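PDB 1QYD: bifunctional pinoresinol-lariciresinol reductase 1 from Thuja plicata, which catalyses the enantioselective, NADPH-dependent reduction of (-)-pinoresinol to (-)-lariciresinol and of the latter to (+)-secoisolariciresinol in lignan biosynthesis. Local coordinates for residues N158-A161 against G162-A165; L227-K230 against E231-I235. One frame throughout, in Å; residues are numbered along the deposited sequence.

Contact 1: N158-A161 against G162-A165; sequences NMFA and GYFA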
loop_
_atom_site.group_PDB
_atom_site.type_symbol
_atom_site.label_atom_id
_atom_site.label_comp_id
_atom_site.label_asym_id
_atom_site.label_seq_id
_atom_site.Cartn_x
_atom_site.Cartn_y
_atom_site.Cartn_z
ATOM N N ASN A 158 -22.296 -2.106 6.279
ATOM C CA ASN A 158 -22.145 -3.558 6.176
ATOM C C ASN A 158 -22.069 -4.224 4.797
ATOM O O ASN A 158 -21.252 -3.806 3.968
ATOM C CB ASN A 158 -23.263 -4.209 7.046
ATOM C CG ASN A 158 -23.159 -3.811 8.527
ATOM O OD1 ASN A 158 -24.104 -3.284 9.141
ATOM N ND2 ASN A 158 -21.981 -4.035 9.121
ATOM N N MET A 159 -22.829 -5.284 4.508
ATOM C CA MET A 159 -22.670 -5.999 3.262
ATOM C C MET A 159 -23.653 -5.501 2.258
ATOM O O MET A 159 -24.839 -5.382 2.574
ATOM C CB MET A 159 -22.890 -7.510 3.426
ATOM C CG MET A 159 -21.782 -8.218 4.196
ATOM S SD MET A 159 -22.019 -10.003 4.285
ATOM C CE MET A 159 -23.186 -9.975 5.590
ATOM N N PHE A 160 -23.144 -5.197 1.054
ATOM C CA PHE A 160 -24.048 -4.791 -0.005
ATOM C C PHE A 160 -24.595 -6.117 -0.505
ATOM O O PHE A 160 -23.861 -7.077 -0.705
ATOM C CB PHE A 160 -23.335 -4.064 -1.171
ATOM C CG PHE A 160 -22.462 -2.849 -0.844
ATOM C CD1 PHE A 160 -22.859 -1.883 0.084
ATOM C CD2 PHE A 160 -21.213 -2.737 -1.468
ATOM C CE1 PHE A 160 -21.985 -0.827 0.375
ATOM C CE2 PHE A 160 -20.352 -1.682 -1.168
ATOM C CZ PHE A 160 -20.735 -0.726 -0.244
ATOM N N ALA A 161 -25.906 -6.214 -0.659
ATOM C CA ALA A 161 -26.549 -7.444 -1.071
ATOM C C ALA A 161 -26.112 -7.941 -2.452
ATOM O O ALA A 161 -25.927 -9.132 -2.667
ATOM C CB ALA A 161 -28.006 -7.163 -1.013
ATOM N N GLY A 162 -25.851 -7.052 -3.409
ATOM C CA GLY A 162 -25.337 -7.442 -4.712
ATOM C C GLY A 162 -23.857 -7.762 -4.731
ATOM O O GLY A 162 -23.207 -7.682 -5.766
ATOM N N TYR A 163 -23.293 -8.101 -3.589
ATOM C CA TYR A 163 -21.895 -8.469 -3.496
ATOM C C TYR A 163 -21.790 -9.729 -2.662
ATOM O O TYR A 163 -20.858 -10.507 -2.849
ATOM C CB TYR A 163 -21.100 -7.378 -2.816
ATOM C CG TYR A 163 -20.119 -6.719 -3.748
ATOM C CD1 TYR A 163 -18.980 -7.399 -4.164
ATOM C CD2 TYR A 163 -20.385 -5.436 -4.217
ATOM C CE1 TYR A 163 -18.107 -6.790 -5.064
ATOM C CE2 TYR A 163 -19.520 -4.811 -5.114
ATOM C CZ TYR A 163 -18.394 -5.503 -5.524
ATOM O OH TYR A 163 -17.541 -4.900 -6.397
ATOM N N PHE A 164 -22.715 -9.922 -1.708
ATOM C CA PHE A 164 -22.676 -11.102 -0.865
ATOM C C PHE A 164 -23.925 -11.957 -0.996
ATOM O O PHE A 164 -23.833 -13.157 -0.803
ATOM C CB PHE A 164 -22.421 -10.675 0.626
ATOM C CG PHE A 164 -20.973 -10.217 0.833
ATOM C CD1 PHE A 164 -20.655 -8.847 0.873
ATOM C CD2 PHE A 164 -19.940 -11.156 0.870
ATOM C CE1 PHE A 164 -19.325 -8.426 0.931
ATOM C CE2 PHE A 164 -18.615 -10.735 0.925
ATOM C CZ PHE A 164 -18.311 -9.372 0.951
ATOM N N ALA A 165 -25.098 -11.430 -1.329
ATOM C CA ALA A 165 -26.297 -12.251 -1.527
ATOM C C ALA A 165 -26.534 -12.661 -2.970
ATOM O O ALA A 165 -27.416 -13.453 -3.322
ATOM C CB ALA A 165 -27.553 -11.531 -1.116
#
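A short edge strand, 159-160, runs straight into the short helix that begins at Ala-161, and across this junction Met-159 meets Phe-164 in a Met-aromatic contact. The sulfur SD of Met-159 stands 4.2 Å from the centroid of the Phe-164 ring and 33° off its normal, an oblique placing. The two side chains cross at about a right angle: CG of Met-159 lies 3.6 Å from CD1 of Phe-164, while SD approaches the root of the same ring, 3.6 Å from its CG. With CG of Met-159 set anti to its own carbonyl carbon (chi1 -71°), the chain is turned toward the start of the Phe-164 ring, where SD meets both CG and CB.

Phe-160 is the N-cap residue, and its carbonyl oxygen accepts two backbone N-H groups. Tyr-163 N bonds to Phe-160 O at 3.1 Å from above the carbonyl plane, whereas Phe-164 N, at 3.2 Å, comes nearly along the C=O axis. One residue on, Ala-165 N donates to Ala-161 O at 2.8 Å. Backbone bonds from Met-159 and Ala-161 to Val-195 tie the junction to strand 191-195 of the mixed sheet, and Trp-194 touches both Met-159 and Phe-164.

The side chains of Phe-160 and Tyr-163 lie side by side and point the same way; CD2 of Tyr-163 reaches the edge of the Phe-160 ring, 3.9 Å from Phe-160 CD2. Phe-160 also packs on Ile-16, in the inferred NADP(+) site, and the side chain of Phe-164 comes within about 4 Å (nearest atoms) of that of His-271, an inferred substrate-binding residue.

Contact 2: L227-K230 against E231-I235; sequences LSQK and EVIQI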
loop_
_atom_site.group_PDB
_atom_site.type_symbol
_atom_site.label_atom_id
_atom_site.label_comp_id
_atom_site.label_asym_id
_atom_site.label_seq_id
_atom_site.Cartn_x
_atom_site.Cartn_y
_atom_site.Cartn_z
ATOM N N LEU A 227 -29.279 -11.340 9.169
ATOM C CA LEU A 227 -29.352 -12.725 8.801
ATOM C C LEU A 227 -28.021 -13.419 8.650
ATOM O O LEU A 227 -27.010 -12.881 8.199
ATOM C CB LEU A 227 -30.133 -12.804 7.518
ATOM C CG LEU A 227 -31.489 -12.161 7.496
ATOM C CD1 LEU A 227 -32.004 -12.088 6.088
ATOM C CD2 LEU A 227 -32.381 -12.926 8.404
ATOM N N SER A 228 -28.091 -14.679 9.062
ATOM C CA SER A 228 -26.959 -15.566 8.956
ATOM C C SER A 228 -26.765 -15.969 7.503
ATOM O O SER A 228 -27.589 -15.634 6.651
ATOM C CB SER A 228 -27.194 -16.799 9.860
ATOM O OG SER A 228 -28.312 -17.660 9.618
ATOM N N GLN A 229 -25.666 -16.682 7.228
ATOM C CA GLN A 229 -25.325 -17.125 5.880
ATOM C C GLN A 229 -26.318 -18.081 5.259
ATOM O O GLN A 229 -26.738 -17.910 4.121
ATOM C CB GLN A 229 -23.984 -17.816 5.861
ATOM C CG GLN A 229 -23.576 -18.130 4.414
ATOM C CD GLN A 229 -22.274 -18.887 4.368
ATOM O OE1 GLN A 229 -21.661 -19.219 5.387
ATOM N NE2 GLN A 229 -21.863 -19.167 3.140
ATOM N N LYS A 230 -26.599 -19.100 6.070
ATOM C CA LYS A 230 -27.529 -20.169 5.815
ATOM C C LYS A 230 -28.920 -19.578 5.634
ATOM O O LYS A 230 -29.632 -19.994 4.726
ATOM C CB LYS A 230 -27.378 -21.082 7.024
ATOM C CG LYS A 230 -27.994 -22.466 7.203
ATOM C CD LYS A 230 -27.555 -22.925 8.620
ATOM C CE LYS A 230 -28.172 -24.267 9.093
ATOM N NZ LYS A 230 -28.047 -24.521 10.529
ATOM N N GLU A 231 -29.370 -18.605 6.420
ATOM C CA GLU A 231 -30.689 -18.058 6.194
ATOM C C GLU A 231 -30.866 -17.263 4.942
ATOM O O GLU A 231 -32.022 -17.082 4.572
ATOM C CB GLU A 231 -31.127 -17.135 7.250
ATOM C CG GLU A 231 -31.231 -17.747 8.622
ATOM C CD GLU A 231 -31.543 -16.628 9.586
ATOM O OE1 GLU A 231 -30.613 -15.937 10.006
ATOM O OE2 GLU A 231 -32.722 -16.432 9.873
ATOM N N VAL A 232 -29.796 -16.714 4.336
ATOM C CA VAL A 232 -29.875 -16.050 3.024
ATOM C C VAL A 232 -29.855 -17.125 1.921
ATOM O O VAL A 232 -30.473 -16.959 0.865
ATOM C CB VAL A 232 -28.684 -15.042 2.824
ATOM C CG1 VAL A 232 -28.529 -14.480 1.379
ATOM C CG2 VAL A 232 -28.977 -13.901 3.785
ATOM N N ILE A 233 -29.161 -18.250 2.162
ATOM C CA ILE A 233 -29.197 -19.381 1.266
ATOM C C ILE A 233 -30.613 -19.860 1.273
ATOM O O ILE A 233 -31.099 -20.231 0.217
ATOM C CB ILE A 233 -28.330 -20.526 1.712
ATOM C CG1 ILE A 233 -26.885 -20.074 1.861
ATOM C CG2 ILE A 233 -28.449 -21.625 0.676
ATOM C CD1 ILE A 233 -25.741 -21.090 2.092
ATOM N N GLN A 234 -31.281 -19.793 2.429
ATOM C CA GLN A 234 -32.655 -20.242 2.574
ATOM C C GLN A 234 -33.748 -19.431 1.920
ATOM O O GLN A 234 -34.802 -20.005 1.612
ATOM C CB GLN A 234 -33.003 -20.364 4.020
ATOM C CG GLN A 234 -32.544 -21.699 4.570
ATOM C CD GLN A 234 -32.816 -21.822 6.056
ATOM O OE1 GLN A 234 -31.999 -22.363 6.803
ATOM N NE2 GLN A 234 -33.957 -21.311 6.529
ATOM N N ILE A 235 -33.513 -18.126 1.720
ATOM C CA ILE A 235 -34.420 -17.274 0.959
ATOM C C ILE A 235 -34.251 -17.629 -0.515
ATOM O O ILE A 235 -35.215 -17.537 -1.273
ATOM C CB ILE A 235 -34.066 -15.790 1.224
ATOM C CG1 ILE A 235 -34.354 -15.446 2.692
ATOM C CG2 ILE A 235 -34.861 -14.884 0.284
ATOM C CD1 ILE A 235 -33.680 -14.183 3.273
#
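The carboxylate of Glu-231 has Ser-228 on both sides of its plane: the backbone N-H and the hydroxyl of that serine reach OE1 from opposite faces, each on the anti side. Ser-228 N donates to Glu-231 OE1 at 3.0 Å with a nearly straight N-H...O angle of 170°, and Ser-228 OG donates to the same OE1 at 2.9 Å. The other oxygen, Glu-231 OE2, lies 3.8 Å from the methyl CD2 of Leu-227.

In return, Glu-231 N gives a weak bond to Ser-228 OG at 3.5 Å, which completes a capping box at the start of helix 229-241, with Ser-228 as N-cap. The serine hydroxyl sits between its backbone N and carbonyl carbon (chi1 61°), a setting that lets OG face both the amide and the carboxylate of Glu-231. OE1 is further paired with Lys-191 in a salt bridge, so three donors converge on this oxygen, an arrangement expected to favour the charged carboxylate.

Beyond the box the first helical turns are closed by Ile-233 N to Gln-229 O (3.1 Å) and Gln-234 N to Lys-230 O (2.8 Å). Leu-227, just before the cap, touches two residues about one turn apart: its CB meets Val-232 CG2, and its CD1 lies 3.9 Å from CD1 of Ile-235, the side chains of Leu-227 and Ile-235 crossing at about a right angle.

In the fold
Both contacts are strand-to-helix junctions at the outer strands of one three-stranded mixed sheet, in which strand 191-195 separates 159-160 from 226-228. Their centres lie about 12 Å apart, and they touch where Ala-165 CB meets Val-232 CG1 at 4.0 Å. Trp-194 of the middle strand joins them further, packing on contact 1 and donating its NE1 to Leu-227 O in contact 2; helix 305-309 also packs on both, through Met-305. Contact 1 borders the inferred cofactor and substrate residues, its Phe-160 and Phe-164 side chains about 4 Å from those of Ile-16 and His-271; contact 2 lies away from the annotated sites. Their centres are about 10 and 21 Å from that of the chain.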